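Local coordinates for glycosyl hydrolase, family 31/fibronectin type III domain protein (Clostridium perfringens, PDB 4LKS), which binds galactose through a family 32 carbohydrate-binding module, which probably directs the parent family 31 glycoside hydrolase to galactose-bearing glycans, at residues Ile29-Glu34 with Asp38-Ala43; Phe143-Thr148 with Lys155-Ala160; Thr107-Gly112 with Asn134-Gln139. One frame throughout, in Å; residues are numbered along the deposited sequence.

Interaction 1 of 3, residues Ile29-Glu34 with Asp38-Ala43. With CA (calcium ion), chain C.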
# COMPACT_ATOMS: atom_id res chain seq x y z
N ILE A 29 8.92 -5.35 -5.83
CA ILE A 29 9.75 -5.49 -7.02
C ILE A 29 9.82 -4.25 -7.89
O ILE A 29 10.67 -4.14 -8.76
CB ILE A 29 9.33 -6.70 -7.88
CG1 ILE A 29 7.89 -6.54 -8.39
CG2 ILE A 29 9.50 -8.00 -7.11
CD1 ILE A 29 7.58 -7.45 -9.57
N TYR A 30 8.93 -3.29 -7.64
CA TYR A 30 8.91 -2.06 -8.42
C TYR A 30 8.17 -0.95 -7.68
O TYR A 30 7.21 -1.21 -6.96
CB TYR A 30 8.23 -2.31 -9.78
CG TYR A 30 8.00 -1.06 -10.58
CD1 TYR A 30 8.97 -0.55 -11.43
CD2 TYR A 30 6.79 -0.38 -10.49
CE1 TYR A 30 8.74 0.61 -12.16
CE2 TYR A 30 6.56 0.77 -11.21
CZ TYR A 30 7.53 1.26 -12.04
OH TYR A 30 7.28 2.40 -12.75
N ALA A 31 8.62 0.29 -7.87
CA ALA A 31 7.83 1.45 -7.49
C ALA A 31 8.13 2.57 -8.46
O ALA A 31 9.22 2.62 -9.04
CB ALA A 31 8.15 1.88 -6.06
N THR A 32 7.17 3.46 -8.63
CA THR A 32 7.33 4.57 -9.58
C THR A 32 8.58 5.38 -9.25
O THR A 32 9.35 5.76 -10.15
CB THR A 32 6.13 5.49 -9.52
OG1 THR A 32 4.92 4.73 -9.65
CG2 THR A 32 6.21 6.53 -10.62
N SER A 33 8.77 5.64 -7.97
CA SER A 33 9.94 6.36 -7.51
C SER A 33 10.15 6.08 -6.03
O SER A 33 9.26 5.52 -5.37
CB SER A 33 9.77 7.86 -7.76
OG SER A 33 8.67 8.40 -7.06
N GLU A 34 11.32 6.47 -5.53
CA GLU A 34 11.69 6.27 -4.13
C GLU A 34 12.49 7.50 -3.71
O GLU A 34 13.30 8.01 -4.49
CB GLU A 34 12.55 5.01 -3.98
CG GLU A 34 11.85 3.70 -4.36
CD GLU A 34 12.83 2.58 -4.62
OE1 GLU A 34 13.48 2.60 -5.69
OE2 GLU A 34 12.98 1.70 -3.75
N ASP A 38 13.96 5.68 1.84
CA ASP A 38 12.62 5.13 2.00
C ASP A 38 12.26 4.23 0.83
O ASP A 38 11.35 4.51 0.03
CB ASP A 38 11.62 6.26 2.21
CG ASP A 38 11.89 7.03 3.49
OD1 ASP A 38 12.54 6.48 4.41
OD2 ASP A 38 11.43 8.18 3.59
N TYR A 39 12.99 3.11 0.75
CA TYR A 39 12.94 2.22 -0.40
C TYR A 39 11.65 1.41 -0.45
O TYR A 39 10.98 1.21 0.57
CB TYR A 39 14.15 1.28 -0.37
CG TYR A 39 15.47 2.00 -0.28
CD1 TYR A 39 15.84 2.92 -1.24
CD2 TYR A 39 16.34 1.75 0.77
CE1 TYR A 39 17.06 3.59 -1.16
CE2 TYR A 39 17.56 2.41 0.86
CZ TYR A 39 17.90 3.33 -0.12
OH TYR A 39 19.10 3.99 -0.05
N LYS A 40 11.32 0.93 -1.65
CA LYS A 40 10.12 0.14 -1.86
C LYS A 40 10.04 -1.09 -0.93
O LYS A 40 8.95 -1.45 -0.47
CB LYS A 40 10.00 -0.27 -3.34
CG LYS A 40 11.12 -1.16 -3.86
CD LYS A 40 11.05 -1.25 -5.39
CE LYS A 40 11.95 -2.35 -5.93
NZ LYS A 40 13.41 -2.07 -5.72
N GLU A 41 11.18 -1.70 -0.63
CA GLU A 41 11.19 -2.91 0.19
C GLU A 41 10.65 -2.64 1.60
O GLU A 41 10.09 -3.54 2.27
CB GLU A 41 12.61 -3.49 0.27
CG GLU A 41 13.17 -4.04 -1.06
CD GLU A 41 13.70 -2.98 -2.03
OE1 GLU A 41 13.89 -1.80 -1.65
OE2 GLU A 41 13.95 -3.35 -3.20
N ASN A 42 10.79 -1.39 2.03
CA ASN A 42 10.32 -0.98 3.35
C ASN A 42 8.81 -1.09 3.48
O ASN A 42 8.27 -1.07 4.60
CB ASN A 42 10.74 0.47 3.64
CG ASN A 42 12.24 0.62 3.84
OD1 ASN A 42 13.00 -0.35 3.78
ND2 ASN A 42 12.66 1.86 4.07
N ALA A 43 8.10 -1.20 2.36
CA ALA A 43 6.65 -1.28 2.44
C ALA A 43 6.19 -2.66 2.87
O ALA A 43 5.03 -2.83 3.27
CB ALA A 43 6.01 -0.92 1.11
CA CA C . 7.95 -0.92 6.84
O HOH W 1 14.91 -0.24 -3.82
O HOH W 2 13.78 0.52 -7.03

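Interaction 2 of 3, residues Phe143-Thr148 with Lys155-Ala160. With CA (calcium ion), chain C; GAL (beta-D-galactopyranose), chain D.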
# COMPACT_ATOMS: atom_id res chain seq x y z
N PHE A 143 -0.36 -1.51 -6.06
CA PHE A 143 -1.10 -0.58 -5.22
C PHE A 143 -0.76 0.84 -5.68
O PHE A 143 0.40 1.24 -5.64
CB PHE A 143 -0.69 -0.79 -3.75
CG PHE A 143 -1.39 0.13 -2.77
CD1 PHE A 143 -2.66 -0.16 -2.31
CD2 PHE A 143 -0.76 1.28 -2.31
CE1 PHE A 143 -3.31 0.68 -1.40
CE2 PHE A 143 -1.40 2.12 -1.40
CZ PHE A 143 -2.67 1.81 -0.94
N THR A 144 -1.77 1.57 -6.14
CA THR A 144 -1.59 2.90 -6.71
C THR A 144 -2.19 3.94 -5.80
O THR A 144 -3.32 3.81 -5.38
CB THR A 144 -2.26 3.00 -8.08
OG1 THR A 144 -1.67 2.02 -8.95
CG2 THR A 144 -2.07 4.40 -8.67
N ALA A 145 -1.40 4.98 -5.50
CA ALA A 145 -1.87 6.11 -4.72
C ALA A 145 -2.39 7.17 -5.68
O ALA A 145 -1.63 7.67 -6.52
CB ALA A 145 -0.73 6.67 -3.89
N LEU A 146 -3.66 7.52 -5.54
CA LEU A 146 -4.33 8.46 -6.44
C LEU A 146 -4.48 9.84 -5.80
O LEU A 146 -4.45 10.87 -6.49
CB LEU A 146 -5.72 7.93 -6.83
CG LEU A 146 -5.75 6.58 -7.54
CD1 LEU A 146 -7.19 6.08 -7.67
CD2 LEU A 146 -5.09 6.67 -8.90
N LYS A 147 -4.64 9.86 -4.48
CA LYS A 147 -4.69 11.09 -3.71
C LYS A 147 -3.95 10.83 -2.41
O LYS A 147 -4.02 9.72 -1.86
CB LYS A 147 -6.13 11.49 -3.40
CG LYS A 147 -6.96 11.92 -4.61
CD LYS A 147 -8.37 12.27 -4.19
CE LYS A 147 -9.17 12.78 -5.38
NZ LYS A 147 -10.58 13.06 -5.01
N THR A 148 -3.24 11.84 -1.91
CA THR A 148 -2.45 11.69 -0.69
C THR A 148 -2.43 13.00 0.11
O THR A 148 -2.78 14.07 -0.42
CB THR A 148 -0.99 11.36 -1.00
OG1 THR A 148 -0.43 12.42 -1.77
CG2 THR A 148 -0.86 10.06 -1.79
N LYS A 155 0.89 14.88 -3.99
CA LYS A 155 2.14 14.89 -4.74
C LYS A 155 2.98 13.64 -4.52
O LYS A 155 3.62 13.16 -5.44
CB LYS A 155 2.96 16.14 -4.40
CG LYS A 155 3.96 16.50 -5.50
CD LYS A 155 5.39 16.15 -5.11
CE LYS A 155 6.20 17.40 -4.81
NZ LYS A 155 5.58 18.24 -3.74
N TYR A 156 3.00 13.13 -3.29
CA TYR A 156 3.83 11.98 -2.95
C TYR A 156 3.07 11.02 -2.04
O TYR A 156 2.14 11.42 -1.33
CB TYR A 156 5.16 12.41 -2.31
CG TYR A 156 5.02 13.55 -1.32
CD1 TYR A 156 4.61 13.32 -0.00
CD2 TYR A 156 5.31 14.86 -1.69
CE1 TYR A 156 4.48 14.37 0.90
CE2 TYR A 156 5.18 15.90 -0.80
CZ TYR A 156 4.78 15.66 0.49
OH TYR A 156 4.66 16.72 1.35
N ALA A 157 3.47 9.75 -2.06
CA ALA A 157 2.82 8.72 -1.26
C ALA A 157 3.85 8.05 -0.37
O ALA A 157 5.03 7.97 -0.70
CB ALA A 157 2.20 7.69 -2.16
N SER A 158 3.38 7.53 0.76
CA SER A 158 4.23 6.70 1.61
C SER A 158 3.42 5.54 2.15
O SER A 158 2.19 5.56 2.10
CB SER A 158 4.85 7.51 2.75
OG SER A 158 3.85 8.10 3.57
N ALA A 159 4.11 4.53 2.64
CA ALA A 159 3.44 3.38 3.25
C ALA A 159 4.43 2.76 4.20
O ALA A 159 5.56 2.49 3.81
CB ALA A 159 3.05 2.37 2.20
N ALA A 160 4.00 2.53 5.45
CA ALA A 160 4.84 1.81 6.40
C ALA A 160 4.73 0.30 6.21
O ALA A 160 5.72 -0.42 6.30
CB ALA A 160 4.48 2.19 7.82
CA CA C . 7.95 -0.92 6.84
C1 GAL D . 9.91 15.74 4.91
C2 GAL D . 9.85 14.23 5.21
C3 GAL D . 10.12 13.43 3.95
C4 GAL D . 9.11 13.84 2.86
C5 GAL D . 9.23 15.33 2.62
C6 GAL D . 8.20 15.88 1.63
O1 GAL D . 9.54 16.49 6.04
O2 GAL D . 10.81 13.83 6.19
O3 GAL D . 9.95 12.03 4.20
O4 GAL D . 7.79 13.55 3.29
O5 GAL D . 9.01 16.06 3.84
O6 GAL D . 8.40 17.26 1.39

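Interaction 3 of 3, residues Thr107-Gly112 with Asn134-Gln139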
# COMPACT_ATOMS: atom_id res chain seq x y z
N THR A 107 -5.55 -7.34 -13.72
CA THR A 107 -6.97 -7.23 -13.48
C THR A 107 -7.17 -6.08 -12.51
O THR A 107 -6.53 -6.06 -11.45
CB THR A 107 -7.52 -8.50 -12.84
OG1 THR A 107 -7.27 -9.63 -13.69
CG2 THR A 107 -9.02 -8.37 -12.58
N GLU A 108 -8.03 -5.13 -12.87
CA GLU A 108 -8.40 -4.08 -11.94
C GLU A 108 -9.35 -4.67 -10.91
O GLU A 108 -10.43 -5.16 -11.24
CB GLU A 108 -9.06 -2.89 -12.64
CG GLU A 108 -9.28 -1.72 -11.69
CD GLU A 108 -9.76 -0.46 -12.38
OE1 GLU A 108 -9.22 -0.12 -13.45
OE2 GLU A 108 -10.66 0.21 -11.83
N VAL A 109 -8.92 -4.64 -9.66
CA VAL A 109 -9.69 -5.26 -8.59
C VAL A 109 -10.69 -4.28 -7.97
O VAL A 109 -11.89 -4.57 -7.87
CB VAL A 109 -8.75 -5.84 -7.52
CG1 VAL A 109 -9.55 -6.36 -6.35
CG2 VAL A 109 -7.88 -6.96 -8.11
N ARG A 110 -10.20 -3.10 -7.58
CA ARG A 110 -11.07 -2.09 -6.99
C ARG A 110 -10.34 -0.76 -6.83
O ARG A 110 -9.11 -0.68 -6.94
CB ARG A 110 -11.59 -2.52 -5.61
CG ARG A 110 -10.54 -2.49 -4.51
CD ARG A 110 -11.20 -2.62 -3.14
NE ARG A 110 -11.96 -1.42 -2.84
CZ ARG A 110 -12.79 -1.28 -1.81
NH1 ARG A 110 -13.00 -2.28 -0.97
NH2 ARG A 110 -13.42 -0.13 -1.64
N THR A 111 -11.12 0.28 -6.61
CA THR A 111 -10.59 1.54 -6.10
C THR A 111 -11.26 1.82 -4.76
O THR A 111 -12.18 1.10 -4.34
CB THR A 111 -10.82 2.70 -7.06
OG1 THR A 111 -12.22 2.87 -7.25
CG2 THR A 111 -10.18 2.40 -8.41
N GLY A 112 -10.81 2.86 -4.07
CA GLY A 112 -11.47 3.24 -2.84
C GLY A 112 -10.80 4.41 -2.17
O GLY A 112 -9.82 4.96 -2.67
N ASN A 134 -13.13 -8.92 -3.51
CA ASN A 134 -13.56 -10.25 -3.88
C ASN A 134 -12.35 -11.11 -4.19
O ASN A 134 -11.43 -10.69 -4.88
CB ASN A 134 -14.54 -10.22 -5.04
CG ASN A 134 -15.89 -9.68 -4.63
OD1 ASN A 134 -16.14 -9.43 -3.45
ND2 ASN A 134 -16.79 -9.50 -5.60
N THR A 135 -12.37 -12.33 -3.66
CA THR A 135 -11.22 -13.22 -3.72
C THR A 135 -10.67 -13.39 -5.12
O THR A 135 -11.40 -13.75 -6.06
CB THR A 135 -11.56 -14.61 -3.16
OG1 THR A 135 -12.16 -14.45 -1.87
CG2 THR A 135 -10.30 -15.46 -3.03
N ILE A 136 -9.38 -13.10 -5.27
CA ILE A 136 -8.72 -13.19 -6.57
C ILE A 136 -7.34 -13.82 -6.41
O ILE A 136 -6.57 -13.47 -5.51
CB ILE A 136 -8.65 -11.81 -7.27
CG1 ILE A 136 -8.03 -11.92 -8.66
CG2 ILE A 136 -7.92 -10.78 -6.40
CD1 ILE A 136 -8.33 -10.71 -9.56
N ASN A 137 -7.04 -14.80 -7.26
CA ASN A 137 -5.77 -15.49 -7.23
C ASN A 137 -4.71 -14.61 -7.88
O ASN A 137 -4.89 -14.14 -9.00
CB ASN A 137 -5.91 -16.82 -7.96
CG ASN A 137 -4.65 -17.66 -7.92
OD1 ASN A 137 -3.93 -17.76 -8.91
ND2 ASN A 137 -4.38 -18.29 -6.78
N ALA A 138 -3.61 -14.36 -7.17
CA ALA A 138 -2.62 -13.39 -7.62
C ALA A 138 -1.26 -13.69 -7.06
O ALA A 138 -1.13 -14.10 -5.90
CB ALA A 138 -3.05 -11.99 -7.19
N GLN A 139 -0.23 -13.44 -7.86
CA GLN A 139 1.15 -13.46 -7.35
C GLN A 139 1.75 -12.05 -7.32
O GLN A 139 2.81 -11.82 -6.75
CB GLN A 139 2.04 -14.41 -8.16
CG GLN A 139 3.43 -14.54 -7.56
CD GLN A 139 4.27 -15.64 -8.17
OE1 GLN A 139 3.92 -16.21 -9.20
NE2 GLN A 139 5.39 -15.94 -7.53

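Interaction 1 of 3, residues Ile29-Glu34 with Asp38-Ala43
Glu34 OE2 accepts a hydrogen bond from the backbone N of Lys40 at 2.8 Å, nearly straight (172°). The oxygen uses its anti lone pair, the one turned away from OE1. OE2 also sits near the plane of the Tyr39 ring, at its edge, and Glu34 OE2 lies 3.4 Å from Lys40 CG. The Lys40 chain crosses Glu34 and runs on over the backbone of strand 26-31. Lys40 CE packs 3.5 Å from Ile29 C, and Lys40 CB meets Ala31 CB at 3.9 Å. A bend at the last torsion (chi4 -67°) brings Lys40 NZ to Glu41 OE2, in a salt bridge of 2.9 Å within its own segment. Two waters tie the charges together. One joins Glu34 OE2, Lys40 NZ and Glu41 OE1; the other joins Glu34 OE1 to Lys40 NZ. The lysine charge probably eases the closeness of the two carboxylates.

The contact lies on the surface of the F5/8 type C beta-sandwich, where an edge strand leads into the calcium-binding loop. A 3-10 segment begins at Lys40, and Asn42 O binds the calcium ion at 2.3 Å. Asp45, Asp47, Thr50 and Ala160 complete the protein ligands. Trp52 packs against both Ala31 and Glu34.

Interaction 2 of 3, residues Phe143-Thr148 with Lys155-Ala160
Ala145 CB packs directly on Ala157 CB, methyl against methyl, at 3.6 Å. Thr148 CG2 meets the same Ala157 CB at 3.9 Å. All three residues are buried.

The polar part of the contact is a single bond. Thr148 OG1 donates to the backbone O of Tyr156 at 2.8 Å. The hydroxyl comes in above the carbonyl plane, about 40° out of it, so it does not lie on a lone pair. The threonine torsion (chi1 61°) places OG1 between its own backbone N and carbonyl carbon, while CG2 is left to face Ala157. One side chain therefore serves both the bond and the apolar packing.

The Tyr156 side chain leaves the backbone away from the 143-148 segment, and its ring lines the galactose pocket. Galactose C6 approaches this ring obliquely, with Tyr156 CZ 3.6 Å from galactose C6. Tyr156 OH is hydrogen-bonded to Thr152 N. His53, Arg84 and Asn89 supply hydrogen bonds to the sugar. Further along the same segment, Ala160 O binds the calcium ion at 2.4 Å.

Leu146 and Lys147 form a classic beta bulge opposite Glu94, just before Thr148. The contact joins this corner of strand 140-148 to the run leading into strand 158-166, in the other sheet of the sandwich. A buried hydroxyl is satisfied by a main-chain carbonyl, and this bond is consistent with steadying the backbone that carries the sugar-binding tyrosine.

Interaction 3 of 3, residues Thr107-Gly112 with Asn134-Gln139
Ile136 CD1 is the meeting point of this contact. Ile136 CD1 lies 3.9 Å from Thr107 CG2. On its other partner, Ile136 CD1 is 4.0 Å from Val109 CG2. Val109 and Ile136 meet end on, whereas Thr107 lies alongside Ile136, running the opposite way. Ile136 is nearly fully extended: CG1 stands opposite the backbone N (chi1 -177°) and CD1 continues outward (chi2 162°). This shape carries the terminal methyl across to the 107-112 segment. Ile136 CG2 also faces Val109, 4.2 Å from Val109 CG2.

This methyl cluster is the close part, and it is small. All its contacts are at van der Waals distance. Thr99 of strand 95-100 touches both Val109 and Ile136, and Phe133 also packs on Val109.

Beyond the cluster the spacing between the strands is loose. Thr107 stands at the exposed margin. Even the nearest CA atoms, Val109 CA and Asn134 CA, are 7.9 Å apart, so the two strands are not paired with each other.

Arg110 adds a separate polar hold. Its NE bonds to Thr111 O at 2.9 Å. Arg110 NH2 reaches the same Thr111 O at 3.2 Å, with that oxygen almost in the guanidinium plane. Both nitrogens approach from the same face of the carbonyl plane. The third nitrogen, NH1, bonds to Arg132 O, just before the 134-139 segment. The arginine thus bridges the two strands beside the apolar cluster.

Val109 and Arg110 form a classic beta bulge opposite Ile97. Strand 107-113 is an outermost strand of the five-stranded sheet, and 129-138 is one of the four-stranded sheet. The contact joins these two edges by apolar packing, as part of the beta-sandwich of the F5/8 type C fold.

Interactions 1 and 2 share the calcium site. Asn42 O comes from the first and Ala160 O from the second. Their centres are 11 Å apart, and their nearest atoms lie about 3 Å apart without touching. Both also border the galactose: Tyr156 of interaction 2 touches it, and the Asp38 side chain of interaction 1 comes to about 4 Å from it. Interaction 3 is remote, with its centre 21 Å from that of interaction 1 and 18 Å from that of interaction 2. It adjoins interaction 2 in sequence, since strand 129-138 leads into strand 140-148. Interactions 2 and 3 each span the two sheets of the sandwich.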